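Local coordinates for phenol hydroxylase component phN (Pseudomonas stutzeri, PDB 3U52), which probably hydroxylates phenol and related aromatics at a carboxylate-bridged diiron centre, as the large subunit of a multicomponent bacterial monooxygenase, at residues Q65-F76 and D137-A148. Residues are numbered along the deposited sequence; the frame is centred on the assembly and turned at random.
Sequences QAEKEKKLYAIF and DELRHSQTQQHA. With FE (Fe (III) ion), chain G.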
# COMPACT_ATOMS: atom_id res chain seq x y z
N GLN A 65 7.77 -8.64 -8.38
CA GLN A 65 6.37 -8.99 -8.13
C GLN A 65 6.04 -8.78 -6.65
O GLN A 65 4.92 -8.39 -6.35
CB GLN A 65 6.08 -10.44 -8.54
CG GLN A 65 6.19 -10.66 -10.04
CD GLN A 65 5.25 -9.76 -10.87
OE1 GLN A 65 4.11 -10.05 -11.06
NE2 GLN A 65 5.77 -8.70 -11.38
N ALA A 66 6.98 -9.04 -5.74
CA ALA A 66 6.73 -8.83 -4.31
C ALA A 66 6.46 -7.34 -4.02
O ALA A 66 5.58 -7.01 -3.21
CB ALA A 66 7.86 -9.35 -3.45
N GLU A 67 7.16 -6.47 -4.73
CA GLU A 67 6.99 -5.00 -4.59
C GLU A 67 5.59 -4.53 -5.03
O GLU A 67 4.93 -3.78 -4.28
CB GLU A 67 8.11 -4.23 -5.30
CG GLU A 67 7.99 -2.68 -5.21
CD GLU A 67 8.27 -2.09 -3.79
OE1 GLU A 67 8.79 -2.83 -2.90
OE2 GLU A 67 7.98 -0.87 -3.57
N LYS A 68 5.13 -5.02 -6.19
CA LYS A 68 3.79 -4.73 -6.69
C LYS A 68 2.72 -5.27 -5.75
O LYS A 68 1.74 -4.56 -5.44
CB LYS A 68 3.59 -5.36 -8.08
CG LYS A 68 4.66 -4.86 -9.12
CD LYS A 68 4.81 -5.85 -10.35
CE LYS A 68 3.48 -6.13 -11.04
NZ LYS A 68 3.07 -4.83 -11.59
N GLU A 69 2.88 -6.53 -5.30
CA GLU A 69 1.94 -7.17 -4.35
C GLU A 69 1.79 -6.47 -2.99
O GLU A 69 0.67 -6.35 -2.47
CB GLU A 69 2.30 -8.64 -4.10
CG GLU A 69 2.12 -9.56 -5.31
CD GLU A 69 0.66 -9.94 -5.56
OE1 GLU A 69 0.03 -9.40 -6.51
OE2 GLU A 69 0.15 -10.78 -4.79
N LYS A 70 2.90 -6.10 -2.38
CA LYS A 70 2.86 -5.40 -1.12
C LYS A 70 2.06 -4.08 -1.26
O LYS A 70 1.26 -3.76 -0.41
CB LYS A 70 4.26 -5.23 -0.55
CG LYS A 70 4.26 -4.65 0.91
CD LYS A 70 5.26 -5.39 1.90
CE LYS A 70 6.77 -5.09 1.59
NZ LYS A 70 7.69 -5.10 2.82
N LYS A 71 2.24 -3.39 -2.38
CA LYS A 71 1.50 -2.15 -2.68
C LYS A 71 0.00 -2.38 -2.95
O LYS A 71 -0.82 -1.64 -2.41
CB LYS A 71 2.17 -1.32 -3.78
CG LYS A 71 3.59 -0.86 -3.37
CD LYS A 71 4.16 0.26 -4.25
CE LYS A 71 4.36 -0.19 -5.70
NZ LYS A 71 5.62 0.42 -6.29
N LEU A 72 -0.30 -3.43 -3.73
CA LEU A 72 -1.66 -3.84 -4.08
C LEU A 72 -2.47 -4.20 -2.85
O LEU A 72 -3.59 -3.71 -2.71
CB LEU A 72 -1.61 -5.05 -5.04
CG LEU A 72 -2.97 -5.60 -5.53
CD1 LEU A 72 -3.43 -4.81 -6.72
CD2 LEU A 72 -2.93 -7.07 -5.89
N TYR A 73 -1.94 -5.05 -1.97
CA TYR A 73 -2.62 -5.45 -0.76
C TYR A 73 -2.82 -4.35 0.29
O TYR A 73 -3.84 -4.33 0.97
CB TYR A 73 -1.97 -6.70 -0.14
CG TYR A 73 -2.42 -7.91 -0.93
CD1 TYR A 73 -3.66 -8.52 -0.66
CD2 TYR A 73 -1.68 -8.36 -2.02
CE1 TYR A 73 -4.09 -9.63 -1.44
CE2 TYR A 73 -2.11 -9.46 -2.79
CZ TYR A 73 -3.31 -10.08 -2.50
OH TYR A 73 -3.74 -11.16 -3.26
N ALA A 74 -1.87 -3.43 0.37
CA ALA A 74 -2.00 -2.23 1.24
C ALA A 74 -3.21 -1.42 0.79
O ALA A 74 -3.97 -0.93 1.63
CB ALA A 74 -0.77 -1.37 1.13
N ILE A 75 -3.36 -1.27 -0.52
CA ILE A 75 -4.48 -0.51 -1.10
C ILE A 75 -5.79 -1.27 -0.86
O ILE A 75 -6.82 -0.66 -0.50
CB ILE A 75 -4.24 -0.19 -2.60
CG1 ILE A 75 -3.09 0.82 -2.72
CG2 ILE A 75 -5.50 0.37 -3.28
CD1 ILE A 75 -2.42 0.95 -4.07
N PHE A 76 -5.78 -2.60 -1.09
CA PHE A 76 -6.99 -3.41 -0.88
C PHE A 76 -7.50 -3.32 0.57
O PHE A 76 -8.74 -3.34 0.81
CB PHE A 76 -6.74 -4.91 -1.19
CG PHE A 76 -6.70 -5.26 -2.64
CD1 PHE A 76 -7.11 -4.37 -3.63
CD2 PHE A 76 -6.31 -6.54 -3.02
CE1 PHE A 76 -7.07 -4.74 -5.00
CE2 PHE A 76 -6.25 -6.92 -4.39
CZ PHE A 76 -6.66 -6.04 -5.37
N ASP A 137 1.78 -16.06 -13.42
CA ASP A 137 1.05 -14.77 -13.50
C ASP A 137 -0.47 -14.94 -13.53
O ASP A 137 -1.21 -14.13 -12.95
CB ASP A 137 1.45 -13.96 -14.75
CG ASP A 137 2.90 -13.53 -14.79
OD1 ASP A 137 3.65 -13.48 -13.77
OD2 ASP A 137 3.33 -13.25 -15.93
N GLU A 138 -0.98 -15.94 -14.26
CA GLU A 138 -2.44 -16.17 -14.30
C GLU A 138 -2.96 -16.64 -12.95
O GLU A 138 -4.07 -16.28 -12.56
CB GLU A 138 -2.82 -17.19 -15.37
CG GLU A 138 -2.23 -16.82 -16.72
CD GLU A 138 -2.90 -15.57 -17.32
OE1 GLU A 138 -2.53 -15.19 -18.43
OE2 GLU A 138 -3.81 -14.98 -16.68
N LEU A 139 -2.19 -17.46 -12.25
CA LEU A 139 -2.51 -17.79 -10.88
C LEU A 139 -2.63 -16.51 -10.05
O LEU A 139 -3.53 -16.32 -9.24
CB LEU A 139 -1.40 -18.65 -10.28
CG LEU A 139 -1.75 -19.14 -8.85
CD1 LEU A 139 -3.16 -19.87 -8.76
CD2 LEU A 139 -0.60 -20.03 -8.26
N ARG A 140 -1.67 -15.63 -10.21
CA ARG A 140 -1.73 -14.37 -9.49
C ARG A 140 -3.01 -13.63 -9.81
O ARG A 140 -3.66 -13.11 -8.92
CB ARG A 140 -0.56 -13.49 -9.87
CG ARG A 140 -0.66 -12.12 -9.16
CD ARG A 140 0.53 -11.31 -9.38
NE ARG A 140 0.22 -10.28 -10.30
CZ ARG A 140 0.18 -9.01 -9.98
NH1 ARG A 140 0.44 -8.60 -8.74
NH2 ARG A 140 -0.14 -8.14 -10.92
N HIS A 141 -3.37 -13.59 -11.09
CA HIS A 141 -4.51 -12.80 -11.56
C HIS A 141 -5.78 -13.36 -10.98
O HIS A 141 -6.63 -12.63 -10.49
CB HIS A 141 -4.56 -12.78 -13.11
CG HIS A 141 -3.47 -11.94 -13.71
ND1 HIS A 141 -3.25 -11.88 -15.07
CD2 HIS A 141 -2.53 -11.14 -13.14
CE1 HIS A 141 -2.22 -11.08 -15.31
NE2 HIS A 141 -1.79 -10.60 -14.16
N SER A 142 -5.86 -14.69 -10.97
CA SER A 142 -6.98 -15.42 -10.35
C SER A 142 -7.18 -15.06 -8.83
O SER A 142 -8.26 -14.71 -8.39
CB SER A 142 -6.67 -16.92 -10.49
OG SER A 142 -7.67 -17.67 -9.85
N GLN A 143 -6.12 -15.20 -8.05
CA GLN A 143 -6.19 -15.01 -6.61
C GLN A 143 -6.36 -13.55 -6.23
O GLN A 143 -7.15 -13.26 -5.34
CB GLN A 143 -4.93 -15.62 -5.98
CG GLN A 143 -4.80 -17.14 -6.26
CD GLN A 143 -3.67 -17.75 -5.47
OE1 GLN A 143 -2.63 -17.11 -5.29
NE2 GLN A 143 -3.86 -18.98 -4.99
N THR A 144 -5.64 -12.64 -6.86
CA THR A 144 -5.80 -11.23 -6.54
C THR A 144 -7.19 -10.69 -6.93
O THR A 144 -7.72 -9.83 -6.25
CB THR A 144 -4.70 -10.35 -7.17
OG1 THR A 144 -4.84 -10.36 -8.58
CG2 THR A 144 -3.29 -10.84 -6.83
N GLN A 145 -7.79 -11.22 -8.00
CA GLN A 145 -9.19 -10.94 -8.28
C GLN A 145 -10.14 -11.44 -7.18
O GLN A 145 -11.02 -10.70 -6.79
CB GLN A 145 -9.58 -11.49 -9.68
CG GLN A 145 -8.87 -10.66 -10.76
CD GLN A 145 -8.94 -11.29 -12.14
OE1 GLN A 145 -9.73 -12.21 -12.33
NE2 GLN A 145 -8.13 -10.79 -13.10
N GLN A 146 -9.93 -12.65 -6.64
CA GLN A 146 -10.77 -13.11 -5.52
C GLN A 146 -10.64 -12.15 -4.34
O GLN A 146 -11.62 -11.90 -3.61
CB GLN A 146 -10.39 -14.49 -5.00
CG GLN A 146 -10.51 -15.60 -6.02
CD GLN A 146 -11.92 -15.78 -6.55
OE1 GLN A 146 -12.90 -15.77 -5.77
NE2 GLN A 146 -12.05 -15.96 -7.87
N HIS A 147 -9.43 -11.63 -4.13
CA HIS A 147 -9.20 -10.73 -2.99
C HIS A 147 -9.79 -9.37 -3.28
O HIS A 147 -10.38 -8.77 -2.38
CB HIS A 147 -7.69 -10.69 -2.65
CG HIS A 147 -7.19 -11.99 -2.10
ND1 HIS A 147 -5.91 -12.46 -2.30
CD2 HIS A 147 -7.79 -12.90 -1.30
CE1 HIS A 147 -5.76 -13.62 -1.69
NE2 HIS A 147 -6.89 -13.91 -1.08
N ALA A 148 -9.71 -8.93 -4.54
CA ALA A 148 -10.24 -7.61 -4.96
C ALA A 148 -11.75 -7.51 -4.76
O ALA A 148 -12.25 -6.50 -4.29
CB ALA A 148 -9.90 -7.28 -6.43
FE FE G . -4.50 -12.93 -16.80
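Glu-69 and Arg-140 form a buried salt bridge between helices 58-81 and 125-155 of the diiron hydroxylase helical fold; here the segment axes run nearly parallel (19°), 11.2 Å apart. Glu-69 OE1 lies at the guanidinium edge beside NH1, modelled so close that the exact bond geometry is doubtful, the carboxylate and guanidinium planes being steeply inclined. Arg-140 reaches across with CG anti to its backbone N (chi1 177°) and a bend at chi3, while its NH2 pairs with Asp-232, which also accepts from His-141 NE2. Asp-232 is thus a second-shell residue of the iron that Glu-138 OE2 (2.2 Å) and His-141 ND1 bind with Glu-108, and Arg-140 stands one step further out, behind it. A leucine in place of Arg-140 would probably leave the buried Glu-69 carboxylate without this countercharge and Asp-232 less firmly positioned behind His-141. One turn after Glu-69 and two after Arg-140, Tyr-73 OH meets His-147 ND1 edge-on in a 2.7 Å hydrogen bond; His-147 NE2 bonds to the backbone of another protein's chain. Thr-144 turns CG2 to Leu-72 CD2 (3.9 Å) and Tyr-73 OH, its OG1 bonding back to Arg-140 O. Ala-148, which lines a xenon pocket, lays CA over one Phe-76 face and sets CB 3.6 Å from Phe-76 CZ.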